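Local coordinates for Rv1990c (MbcA) (PDB 6FKG), which neutralises the NAD+ phosphorylase toxin MbcT as its cognate antitoxin, blocking access to the toxin active site, at residues 12-21 with 55-65; 77-88 with 101-109. All blocks are in the same frame, centred on the assembly; numbering follows the deposited sequence.

Contact 1: residues 12-21 with 55-65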
loop_
_atom_site.group_PDB
_atom_site.type_symbol
_atom_site.label_atom_id
_atom_site.label_comp_id
_atom_site.label_asym_id
_atom_site.label_seq_id
_atom_site.Cartn_x
_atom_site.Cartn_y
_atom_site.Cartn_z
ATOM N N VAL C 12 -33.374 -8.662 -9.599
ATOM C CA VAL C 12 -32.765 -8.372 -8.303
ATOM C C VAL C 12 -33.842 -8.182 -7.234
ATOM O O VAL C 12 -33.735 -8.712 -6.123
ATOM C CB VAL C 12 -31.879 -7.109 -8.365
ATOM C CG1 VAL C 12 -31.439 -6.676 -6.958
ATOM C CG2 VAL C 12 -30.681 -7.355 -9.260
ATOM N N SER C 13 -34.882 -7.428 -7.577
ATOM C CA SER C 13 -35.980 -7.194 -6.647
ATOM C C SER C 13 -36.630 -8.509 -6.196
ATOM O O SER C 13 -36.950 -8.691 -5.013
ATOM C CB SER C 13 -37.018 -6.278 -7.290
ATOM O OG SER C 13 -38.058 -5.998 -6.383
ATOM N N GLY C 14 -36.831 -9.423 -7.142
ATOM C CA GLY C 14 -37.440 -10.710 -6.844
ATOM C C GLY C 14 -36.638 -11.488 -5.820
ATOM O O GLY C 14 -37.204 -12.066 -4.883
ATOM N N ALA C 15 -35.317 -11.499 -5.991
ATOM C CA ALA C 15 -34.429 -12.165 -5.042
ATOM C C ALA C 15 -34.559 -11.551 -3.636
ATOM O O ALA C 15 -34.654 -12.273 -2.647
ATOM C CB ALA C 15 -32.978 -12.100 -5.530
ATOM N N ILE C 16 -34.583 -10.222 -3.561
ATOM C CA ILE C 16 -34.750 -9.511 -2.282
ATOM C C ILE C 16 -36.065 -9.836 -1.580
ATOM O O ILE C 16 -36.099 -10.097 -0.376
ATOM C CB ILE C 16 -34.687 -7.976 -2.476
ATOM C CG1 ILE C 16 -33.306 -7.557 -2.972
ATOM C CG2 ILE C 16 -35.046 -7.237 -1.173
ATOM C CD1 ILE C 16 -32.172 -8.172 -2.198
ATOM N N GLU C 17 -37.154 -9.795 -2.336
ATOM C CA GLU C 17 -38.469 -9.980 -1.755
ATOM C C GLU C 17 -38.656 -11.412 -1.271
ATOM O O GLU C 17 -39.324 -11.648 -0.258
ATOM C CB GLU C 17 -39.556 -9.595 -2.759
ATOM C CG GLU C 17 -39.615 -8.098 -3.041
ATOM C CD GLU C 17 -39.632 -7.251 -1.766
ATOM O OE1 GLU C 17 -40.422 -7.560 -0.844
ATOM O OE2 GLU C 17 -38.847 -6.278 -1.690
ATOM N N ARG C 18 -38.060 -12.366 -1.983
ATOM C CA ARG C 18 -38.181 -13.768 -1.588
ATOM C C ARG C 18 -37.511 -14.008 -0.233
ATOM O O ARG C 18 -37.930 -14.870 0.531
ATOM C CB ARG C 18 -37.590 -14.692 -2.659
ATOM C CG ARG C 18 -38.507 -14.874 -3.866
ATOM C CD ARG C 18 -38.018 -15.964 -4.807
ATOM N NE ARG C 18 -36.759 -15.613 -5.461
ATOM C CZ ARG C 18 -36.671 -14.908 -6.586
ATOM N NH1 ARG C 18 -37.772 -14.469 -7.188
ATOM N NH2 ARG C 18 -35.482 -14.642 -7.112
ATOM N N LEU C 19 -36.486 -13.221 0.067
ATOM C CA LEU C 19 -35.778 -13.338 1.336
ATOM C C LEU C 19 -36.442 -12.492 2.428
ATOM O O LEU C 19 -36.170 -12.663 3.611
ATOM C CB LEU C 19 -34.321 -12.925 1.154
ATOM C CG LEU C 19 -33.335 -12.964 2.323
ATOM C CD1 LEU C 19 -33.275 -14.341 2.931
ATOM C CD2 LEU C 19 -31.948 -12.534 1.816
ATOM N N GLY C 20 -37.312 -11.574 2.020
ATOM C CA GLY C 20 -38.071 -10.771 2.970
ATOM C C GLY C 20 -37.312 -9.617 3.595
ATOM O O GLY C 20 -37.690 -9.117 4.660
ATOM N N LEU C 21 -36.235 -9.180 2.945
ATOM C CA LEU C 21 -35.481 -8.045 3.454
ATOM C C LEU C 21 -36.294 -6.760 3.371
ATOM O O LEU C 21 -37.103 -6.575 2.463
ATOM C CB LEU C 21 -34.175 -7.873 2.684
ATOM C CG LEU C 21 -33.238 -9.085 2.721
ATOM C CD1 LEU C 21 -31.902 -8.724 2.080
ATOM C CD2 LEU C 21 -33.046 -9.614 4.135
ATOM N N LEU C 55 -25.776 -4.593 -4.699
ATOM C CA LEU C 55 -27.144 -5.081 -4.879
ATOM C C LEU C 55 -27.146 -6.418 -5.615
ATOM O O LEU C 55 -27.877 -7.350 -5.258
ATOM C CB LEU C 55 -27.996 -4.071 -5.654
ATOM C CG LEU C 55 -28.903 -3.077 -4.937
ATOM C CD1 LEU C 55 -29.636 -2.266 -5.980
ATOM C CD2 LEU C 55 -29.887 -3.781 -4.015
ATOM N N ILE C 56 -26.316 -6.521 -6.647
ATOM C CA ILE C 56 -26.253 -7.755 -7.408
ATOM C C ILE C 56 -25.659 -8.869 -6.561
ATOM O O ILE C 56 -26.147 -10.007 -6.576
ATOM C CB ILE C 56 -25.436 -7.573 -8.693
ATOM C CG1 ILE C 56 -26.169 -6.599 -9.610
ATOM C CG2 ILE C 56 -25.206 -8.916 -9.371
ATOM C CD1 ILE C 56 -25.301 -6.030 -10.719
ATOM N N GLU C 57 -24.620 -8.545 -5.797
ATOM C CA GLU C 57 -23.999 -9.546 -4.941
ATOM C C GLU C 57 -24.989 -10.044 -3.880
ATOM O O GLU C 57 -25.048 -11.232 -3.569
ATOM C CB GLU C 57 -22.740 -8.974 -4.304
ATOM C CG GLU C 57 -21.636 -8.762 -5.354
ATOM C CD GLU C 57 -20.528 -7.843 -4.884
ATOM O OE1 GLU C 57 -20.612 -7.322 -3.757
ATOM O OE2 GLU C 57 -19.562 -7.636 -5.648
ATOM N N LEU C 58 -25.779 -9.129 -3.348
ATOM C CA LEU C 58 -26.815 -9.504 -2.380
ATOM C C LEU C 58 -27.866 -10.422 -3.011
ATOM O O LEU C 58 -28.316 -11.389 -2.386
ATOM C CB LEU C 58 -27.473 -8.253 -1.816
ATOM C CG LEU C 58 -28.614 -8.481 -0.827
ATOM C CD1 LEU C 58 -28.156 -9.326 0.381
ATOM C CD2 LEU C 58 -29.183 -7.123 -0.376
ATOM N N ALA C 59 -28.259 -10.124 -4.250
ATOM C CA ALA C 59 -29.177 -10.995 -4.986
ATOM C C ALA C 59 -28.578 -12.393 -5.195
ATOM O O ALA C 59 -29.274 -13.398 -5.006
ATOM C CB ALA C 59 -29.566 -10.356 -6.340
ATOM N N TYR C 60 -27.294 -12.472 -5.568
ATOM C CA TYR C 60 -26.615 -13.778 -5.621
ATOM C C TYR C 60 -26.802 -14.558 -4.327
ATOM O O TYR C 60 -27.138 -15.743 -4.334
ATOM C CB TYR C 60 -25.110 -13.646 -5.838
ATOM C CG TYR C 60 -24.680 -13.090 -7.178
ATOM C CD1 TYR C 60 -25.534 -13.092 -8.276
ATOM C CD2 TYR C 60 -23.415 -12.541 -7.328
ATOM C CE1 TYR C 60 -25.124 -12.570 -9.501
ATOM C CE2 TYR C 60 -22.999 -12.018 -8.538
ATOM C CZ TYR C 60 -23.853 -12.030 -9.619
ATOM O OH TYR C 60 -23.411 -11.497 -10.813
ATOM N N VAL C 61 -26.516 -13.888 -3.218
ATOM C CA VAL C 61 -26.536 -14.545 -1.922
ATOM C C VAL C 61 -27.950 -14.965 -1.535
ATOM O O VAL C 61 -28.161 -16.086 -1.063
ATOM C CB VAL C 61 -25.927 -13.639 -0.841
ATOM C CG1 VAL C 61 -26.236 -14.178 0.526
ATOM C CG2 VAL C 61 -24.402 -13.556 -1.035
ATOM N N ALA C 62 -28.915 -14.069 -1.741
ATOM C CA ALA C 62 -30.304 -14.378 -1.421
ATOM C C ALA C 62 -30.796 -15.599 -2.203
ATOM O O ALA C 62 -31.446 -16.489 -1.647
ATOM C CB ALA C 62 -31.181 -13.195 -1.712
ATOM N N ASP C 63 -30.504 -15.630 -3.497
ATOM C CA ASP C 63 -30.933 -16.752 -4.316
ATOM C C ASP C 63 -30.230 -18.042 -3.903
ATOM O O ASP C 63 -30.864 -19.093 -3.837
ATOM C CB ASP C 63 -30.688 -16.468 -5.792
ATOM C CG ASP C 63 -31.821 -15.688 -6.429
ATOM O OD1 ASP C 63 -32.918 -15.610 -5.824
ATOM O OD2 ASP C 63 -31.610 -15.153 -7.536
ATOM N N ALA C 64 -28.931 -17.966 -3.621
ATOM C CA ALA C 64 -28.169 -19.156 -3.220
ATOM C C ALA C 64 -28.696 -19.705 -1.891
ATOM O O ALA C 64 -28.874 -20.918 -1.715
ATOM C CB ALA C 64 -26.690 -18.840 -3.101
ATOM N N LEU C 65 -28.928 -18.794 -0.963
ATOM C CA LEU C 65 -29.354 -19.160 0.389
ATOM C C LEU C 65 -30.675 -19.937 0.394
ATOM O O LEU C 65 -30.908 -20.766 1.270
ATOM C CB LEU C 65 -29.466 -17.894 1.245
ATOM C CG LEU C 65 -29.694 -18.045 2.744
ATOM C CD1 LEU C 65 -28.598 -18.891 3.385
ATOM C CD2 LEU C 65 -29.769 -16.665 3.393
HETATM O O HOH W 1 -34.127 -14.764 -2.793
#
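Ala15 and Ala59 face each other where helix 7-19 packs on helix 52-65, their CB atoms 3.9 Å apart. These small side chains let the axes of segments 12-19 and 55-65 approach to 8.6 Å while crossing at 50°. One turn further along, Ala62 continues the alanine face: its CB lies 3.7 Å from the carbonyl oxygen of Ala15, and Leu19 CD2 also packs on it.

Larger aliphatic groups flank this close line. Ile16 lies across Leu58 at about a right angle, its CD1 3.7 Å from Leu58 CD2, and Leu21 CD1 reaches the same methyl tip to tip. Leu58 CG stands anti to the backbone N (chi1 178°), which carries the two methyls out toward Ile16 and Leu21. Val12 lays CG1 against Ala59 CB and the Leu55 carbonyl oxygen, and Val26 of helix 23-30 also packs on Ile16, Leu21 and Leu55.

At the outer border, Arg18 bends at chi3 and brings NH2 to Asp63 OD1 at 3.0 Å, in a nearly straight bond (177°) that lies in the guanidinium plane and uses the syn lone pair. The two planar groups are nearly coplanar. One guanidinium face rests over Gly14 O. A water donates to Ala15 O (2.6 Å) and, weakly, to Asp63 OD1.

The chemistry is thus a buried apolar helix-helix interface with a salt bridge at its margin; the neighbouring positive charge probably stabilises the ionised Asp63, which also packs on His139 of the MbcT chain.

Contact 2: residues 77-88 with 101-109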
loop_
_atom_site.group_PDB
_atom_site.type_symbol
_atom_site.label_atom_id
_atom_site.label_comp_id
_atom_site.label_asym_id
_atom_site.label_seq_id
_atom_site.Cartn_x
_atom_site.Cartn_y
_atom_site.Cartn_z
ATOM N N TRP C 77 -30.781 -15.761 9.416
ATOM C CA TRP C 77 -29.383 -16.160 9.166
ATOM C C TRP C 77 -28.517 -15.015 8.639
ATOM O O TRP C 77 -27.343 -14.887 9.008
ATOM C CB TRP C 77 -29.368 -17.316 8.168
ATOM C CG TRP C 77 -28.049 -17.937 7.884
ATOM C CD1 TRP C 77 -27.464 -18.973 8.567
ATOM C CD2 TRP C 77 -27.168 -17.625 6.788
ATOM N NE1 TRP C 77 -26.259 -19.308 7.968
ATOM C CE2 TRP C 77 -26.057 -18.490 6.884
ATOM C CE3 TRP C 77 -27.198 -16.675 5.759
ATOM C CZ2 TRP C 77 -24.991 -18.449 5.977
ATOM C CZ3 TRP C 77 -26.139 -16.640 4.850
ATOM C CH2 TRP C 77 -25.057 -17.522 4.965
ATOM N N MET C 78 -29.101 -14.174 7.787
ATOM C CA MET C 78 -28.360 -13.049 7.217
ATOM C C MET C 78 -27.868 -12.113 8.308
ATOM O O MET C 78 -26.810 -11.502 8.150
ATOM C CB MET C 78 -29.222 -12.261 6.220
ATOM C CG MET C 78 -29.533 -12.998 4.942
ATOM S SD MET C 78 -28.080 -13.206 3.902
ATOM C CE MET C 78 -27.680 -11.507 3.522
ATOM N N PHE C 79 -28.600 -12.027 9.426
ATOM C CA PHE C 79 -28.260 -11.043 10.456
ATOM C C PHE C 79 -27.772 -11.670 11.755
ATOM O O PHE C 79 -27.657 -10.998 12.783
ATOM C CB PHE C 79 -29.469 -10.132 10.707
ATOM C CG PHE C 79 -29.981 -9.503 9.446
ATOM C CD1 PHE C 79 -29.276 -8.471 8.847
ATOM C CD2 PHE C 79 -31.126 -9.983 8.823
ATOM C CE1 PHE C 79 -29.711 -7.914 7.663
ATOM C CE2 PHE C 79 -31.572 -9.425 7.642
ATOM C CZ PHE C 79 -30.865 -8.392 7.057
ATOM N N SER C 80 -27.454 -12.957 11.696
ATOM C CA SER C 80 -26.974 -13.665 12.871
ATOM C C SER C 80 -25.474 -13.836 12.807
ATOM O O SER C 80 -24.955 -14.344 11.809
ATOM C CB SER C 80 -27.639 -15.033 12.990
ATOM O OG SER C 80 -29.046 -14.909 13.104
ATOM N N PRO C 81 -24.775 -13.417 13.872
ATOM C CA PRO C 81 -23.348 -13.712 14.006
ATOM C C PRO C 81 -23.134 -15.199 13.819
ATOM O O PRO C 81 -23.784 -16.017 14.465
ATOM C CB PRO C 81 -23.021 -13.263 15.433
ATOM C CG PRO C 81 -24.030 -12.187 15.717
ATOM C CD PRO C 81 -25.294 -12.660 15.030
ATOM N N ASN C 82 -22.252 -15.543 12.899
ATOM C CA ASN C 82 -22.081 -16.921 12.482
ATOM C C ASN C 82 -20.676 -17.380 12.852
ATOM O O ASN C 82 -19.689 -16.806 12.375
ATOM C CB ASN C 82 -22.330 -17.032 10.968
ATOM C CG ASN C 82 -22.479 -18.464 10.492
ATOM O OD1 ASN C 82 -21.680 -19.325 10.828
ATOM N ND2 ASN C 82 -23.529 -18.723 9.719
ATOM N N ARG C 83 -20.574 -18.408 13.690
ATOM C CA ARG C 83 -19.257 -18.871 14.141
ATOM C C ARG C 83 -18.386 -19.402 12.988
ATOM O O ARG C 83 -17.160 -19.447 13.108
ATOM C CB ARG C 83 -19.394 -19.943 15.237
ATOM C CG ARG C 83 -19.986 -21.280 14.794
ATOM C CD ARG C 83 -19.673 -22.361 15.850
ATOM N NE ARG C 83 -20.280 -23.653 15.545
ATOM C CZ ARG C 83 -19.675 -24.634 14.872
ATOM N NH1 ARG C 83 -18.435 -24.489 14.412
ATOM N NH2 ARG C 83 -20.316 -25.774 14.651
ATOM N N LEU C 84 -19.007 -19.788 11.875
ATOM C CA LEU C 84 -18.242 -20.263 10.721
ATOM C C LEU C 84 -17.614 -19.103 9.945
ATOM O O LEU C 84 -16.724 -19.303 9.105
ATOM C CB LEU C 84 -19.134 -21.101 9.797
ATOM C CG LEU C 84 -19.770 -22.303 10.502
ATOM C CD1 LEU C 84 -20.653 -23.114 9.548
ATOM C CD2 LEU C 84 -18.689 -23.172 11.117
ATOM N N LEU C 85 -18.077 -17.888 10.233
ATOM C CA LEU C 85 -17.532 -16.687 9.611
ATOM C C LEU C 85 -16.859 -15.805 10.660
ATOM O O LEU C 85 -16.962 -14.583 10.608
ATOM C CB LEU C 85 -18.642 -15.907 8.886
ATOM C CG LEU C 85 -19.446 -16.646 7.814
ATOM C CD1 LEU C 85 -20.586 -15.762 7.350
ATOM C CD2 LEU C 85 -18.570 -17.059 6.611
ATOM N N GLU C 86 -16.176 -16.435 11.616
ATOM C CA GLU C 86 -15.503 -15.716 12.700
ATOM C C GLU C 86 -16.480 -14.795 13.449
ATOM O O GLU C 86 -16.147 -13.667 13.824
ATOM C CB GLU C 86 -14.307 -14.923 12.151
ATOM C CG GLU C 86 -13.241 -15.792 11.458
ATOM C CD GLU C 86 -13.671 -16.291 10.080
ATOM O OE1 GLU C 86 -14.176 -15.472 9.283
ATOM O OE2 GLU C 86 -13.517 -17.500 9.795
ATOM N N HIS C 87 -17.693 -15.298 13.655
ATOM C CA HIS C 87 -18.714 -14.619 14.449
ATOM C C HIS C 87 -19.155 -13.311 13.811
ATOM O O HIS C 87 -19.521 -12.375 14.506
ATOM C CB HIS C 87 -18.210 -14.377 15.882
ATOM C CG HIS C 87 -17.707 -15.617 16.553
ATOM N ND1 HIS C 87 -18.546 -16.616 16.994
ATOM C CD2 HIS C 87 -16.448 -16.031 16.835
ATOM C CE1 HIS C 87 -17.829 -17.586 17.533
ATOM N NE2 HIS C 87 -16.552 -17.253 17.452
ATOM N N ARG C 88 -19.112 -13.253 12.480
ATOM C CA ARG C 88 -19.618 -12.100 11.746
ATOM C C ARG C 88 -20.960 -12.440 11.098
ATOM O O ARG C 88 -21.283 -13.605 10.905
ATOM C CB ARG C 88 -18.602 -11.648 10.685
ATOM C CG ARG C 88 -17.313 -11.082 11.273
ATOM C CD ARG C 88 -16.294 -10.771 10.174
ATOM N NE ARG C 88 -15.862 -11.996 9.504
ATOM C CZ ARG C 88 -15.348 -12.042 8.277
ATOM N NH1 ARG C 88 -15.200 -10.927 7.569
ATOM N NH2 ARG C 88 -14.985 -13.210 7.754
ATOM N N ARG C 101 -17.221 -15.343 0.058
ATOM C CA ARG C 101 -17.068 -16.214 1.224
ATOM C C ARG C 101 -18.421 -16.720 1.684
ATOM O O ARG C 101 -18.560 -17.871 2.113
ATOM C CB ARG C 101 -16.372 -15.473 2.380
ATOM C CG ARG C 101 -16.188 -16.327 3.651
ATOM C CD ARG C 101 -14.801 -16.933 3.706
ATOM N NE ARG C 101 -14.610 -17.904 4.785
ATOM C CZ ARG C 101 -14.480 -17.597 6.077
ATOM N NH1 ARG C 101 -14.541 -16.328 6.487
ATOM N NH2 ARG C 101 -14.306 -18.569 6.972
ATOM N N VAL C 102 -19.420 -15.843 1.629
ATOM C CA VAL C 102 -20.782 -16.222 1.995
ATOM C C VAL C 102 -21.333 -17.292 1.044
ATOM O O VAL C 102 -21.944 -18.268 1.472
ATOM C CB VAL C 102 -21.719 -14.994 2.002
ATOM C CG1 VAL C 102 -23.132 -15.413 2.386
ATOM C CG2 VAL C 102 -21.180 -13.917 2.953
ATOM N N LEU C 103 -21.133 -17.105 -0.258
ATOM C CA LEU C 103 -21.534 -18.118 -1.236
ATOM C C LEU C 103 -20.817 -19.448 -1.000
ATOM O O LEU C 103 -21.411 -20.524 -1.179
ATOM C CB LEU C 103 -21.254 -17.640 -2.668
ATOM C CG LEU C 103 -22.097 -16.447 -3.144
ATOM C CD1 LEU C 103 -21.728 -16.073 -4.594
ATOM C CD2 LEU C 103 -23.594 -16.760 -3.019
ATOM N N ALA C 104 -19.544 -19.376 -0.618
ATOM C CA ALA C 104 -18.781 -20.591 -0.351
ATOM C C ALA C 104 -19.360 -21.319 0.869
ATOM O O ALA C 104 -19.537 -22.552 0.842
ATOM C CB ALA C 104 -17.281 -20.269 -0.154
ATOM N N LEU C 105 -19.685 -20.573 1.927
ATOM C CA LEU C 105 -20.337 -21.193 3.092
ATOM C C LEU C 105 -21.681 -21.852 2.695
ATOM O O LEU C 105 -21.967 -22.975 3.092
ATOM C CB LEU C 105 -20.552 -20.168 4.219
ATOM C CG LEU C 105 -21.390 -20.658 5.415
ATOM C CD1 LEU C 105 -20.831 -21.947 5.989
ATOM C CD2 LEU C 105 -21.479 -19.595 6.509
ATOM N N ILE C 106 -22.491 -21.176 1.886
ATOM C CA ILE C 106 -23.769 -21.746 1.443
ATOM C C ILE C 106 -23.554 -23.045 0.661
ATOM O O ILE C 106 -24.274 -24.036 0.842
ATOM C CB ILE C 106 -24.561 -20.707 0.617
ATOM C CG1 ILE C 106 -25.032 -19.587 1.553
ATOM C CG2 ILE C 106 -25.732 -21.346 -0.135
ATOM C CD1 ILE C 106 -25.492 -18.306 0.816
ATOM N N ASP C 107 -22.529 -23.073 -0.180
ATOM C CA ASP C 107 -22.193 -24.302 -0.900
ATOM C C ASP C 107 -21.804 -25.442 0.046
ATOM O O ASP C 107 -22.204 -26.588 -0.159
ATOM C CB ASP C 107 -21.051 -24.041 -1.882
ATOM C CG ASP C 107 -21.547 -23.695 -3.255
ATOM O OD1 ASP C 107 -22.582 -24.262 -3.662
ATOM O OD2 ASP C 107 -20.895 -22.872 -3.930
ATOM N N ALA C 108 -21.039 -25.121 1.087
ATOM C CA ALA C 108 -20.675 -26.117 2.093
ATOM C C ALA C 108 -21.922 -26.619 2.829
ATOM O O ALA C 108 -22.057 -27.807 3.080
ATOM C CB ALA C 108 -19.634 -25.547 3.090
ATOM N N MET C 109 -22.842 -25.715 3.134
ATOM C CA MET C 109 -24.117 -26.093 3.753
ATOM C C MET C 109 -24.904 -27.054 2.864
ATOM O O MET C 109 -25.431 -28.071 3.319
ATOM C CB MET C 109 -24.937 -24.839 4.041
ATOM C CG MET C 109 -24.298 -23.972 5.114
ATOM S SD MET C 109 -25.109 -22.379 5.248
ATOM C CE MET C 109 -26.714 -22.900 5.857
#
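Trp77, in the last turn of helix 71-78, inserts as a knob into a hole formed by Val102, Leu105, Ile106 and Met109 of helix 99-110, within the C-terminal toxin-binding domain of the Xre/MbcA/ParS family. The indole CG is anti to the backbone N (chi1 -175°), and the six-membered ring leads into the hole. Leu105 CD2 meets the ring edge at CZ2, 3.7 Å away, and Val102 CG1 meets the same edge at CH2. Ile106 CG1 and Met109 SD approach obliquely; the sulfur lies 5.0 Å from the centroid of the Trp77 five-membered ring, a Met-aromatic contact.

Leu105 is also the apolar link to the loop that follows this helix. Its CD1 meets Leu84 CD1 at 3.7 Å, the two side chains crossing at about a right angle, while its CD2 packs against Leu85 CG and Asn82 ND2. The loop is shaped by an Asx turn, in which Leu84 N donates to a lone pair of Asn82 OD1, within the plane of its carbonyl. Elsewhere on helix 99-110, Asp107 forms salt bridges with Arg33 and Arg43 of an MbcT chain.

The polar part is a salt-bridge network of Glu86, Arg88 and Arg101. Arg101 grips the carboxylate end-on: NH1 reaches Glu86 OE1 at 2.9 Å and NH2 reaches Glu86 OE2 at 3.1 Å, both through syn lone pairs. Leu85 CD2 lies over the centre of one face of this guanidinium. Arg88 NH2 shares Glu86 OE1, meeting it nearly along the C-O bond, and Arg88 NH1 pairs with Glu98. Arg88 is further fixed at Leu85 O, which its N and NE approach from opposite faces of the carbonyl plane, NE at 3.0 Å.

Contact 1 closes before contact 2 opens along the chain, and their centres lie 16 Å apart in an all-helical protein. Helix 52-65 belongs to contact 1 and also borders contact 2: one side receives helix 7-19, while Ala64 and Leu65 touch residues of contact 2. Leu65 CD2 packs on Trp77 CE3 at 3.5 Å, Ala64 CB meets Leu103 CD2, and Leu21 CD2 reaches Phe79 CE2, so the two cores are joined through side chains. Contact 1 lies near the centre of the chain, contact 2 about 12 Å from it. Residues of both contacts reach MbcT, consistent with these helices contributing to toxin binding.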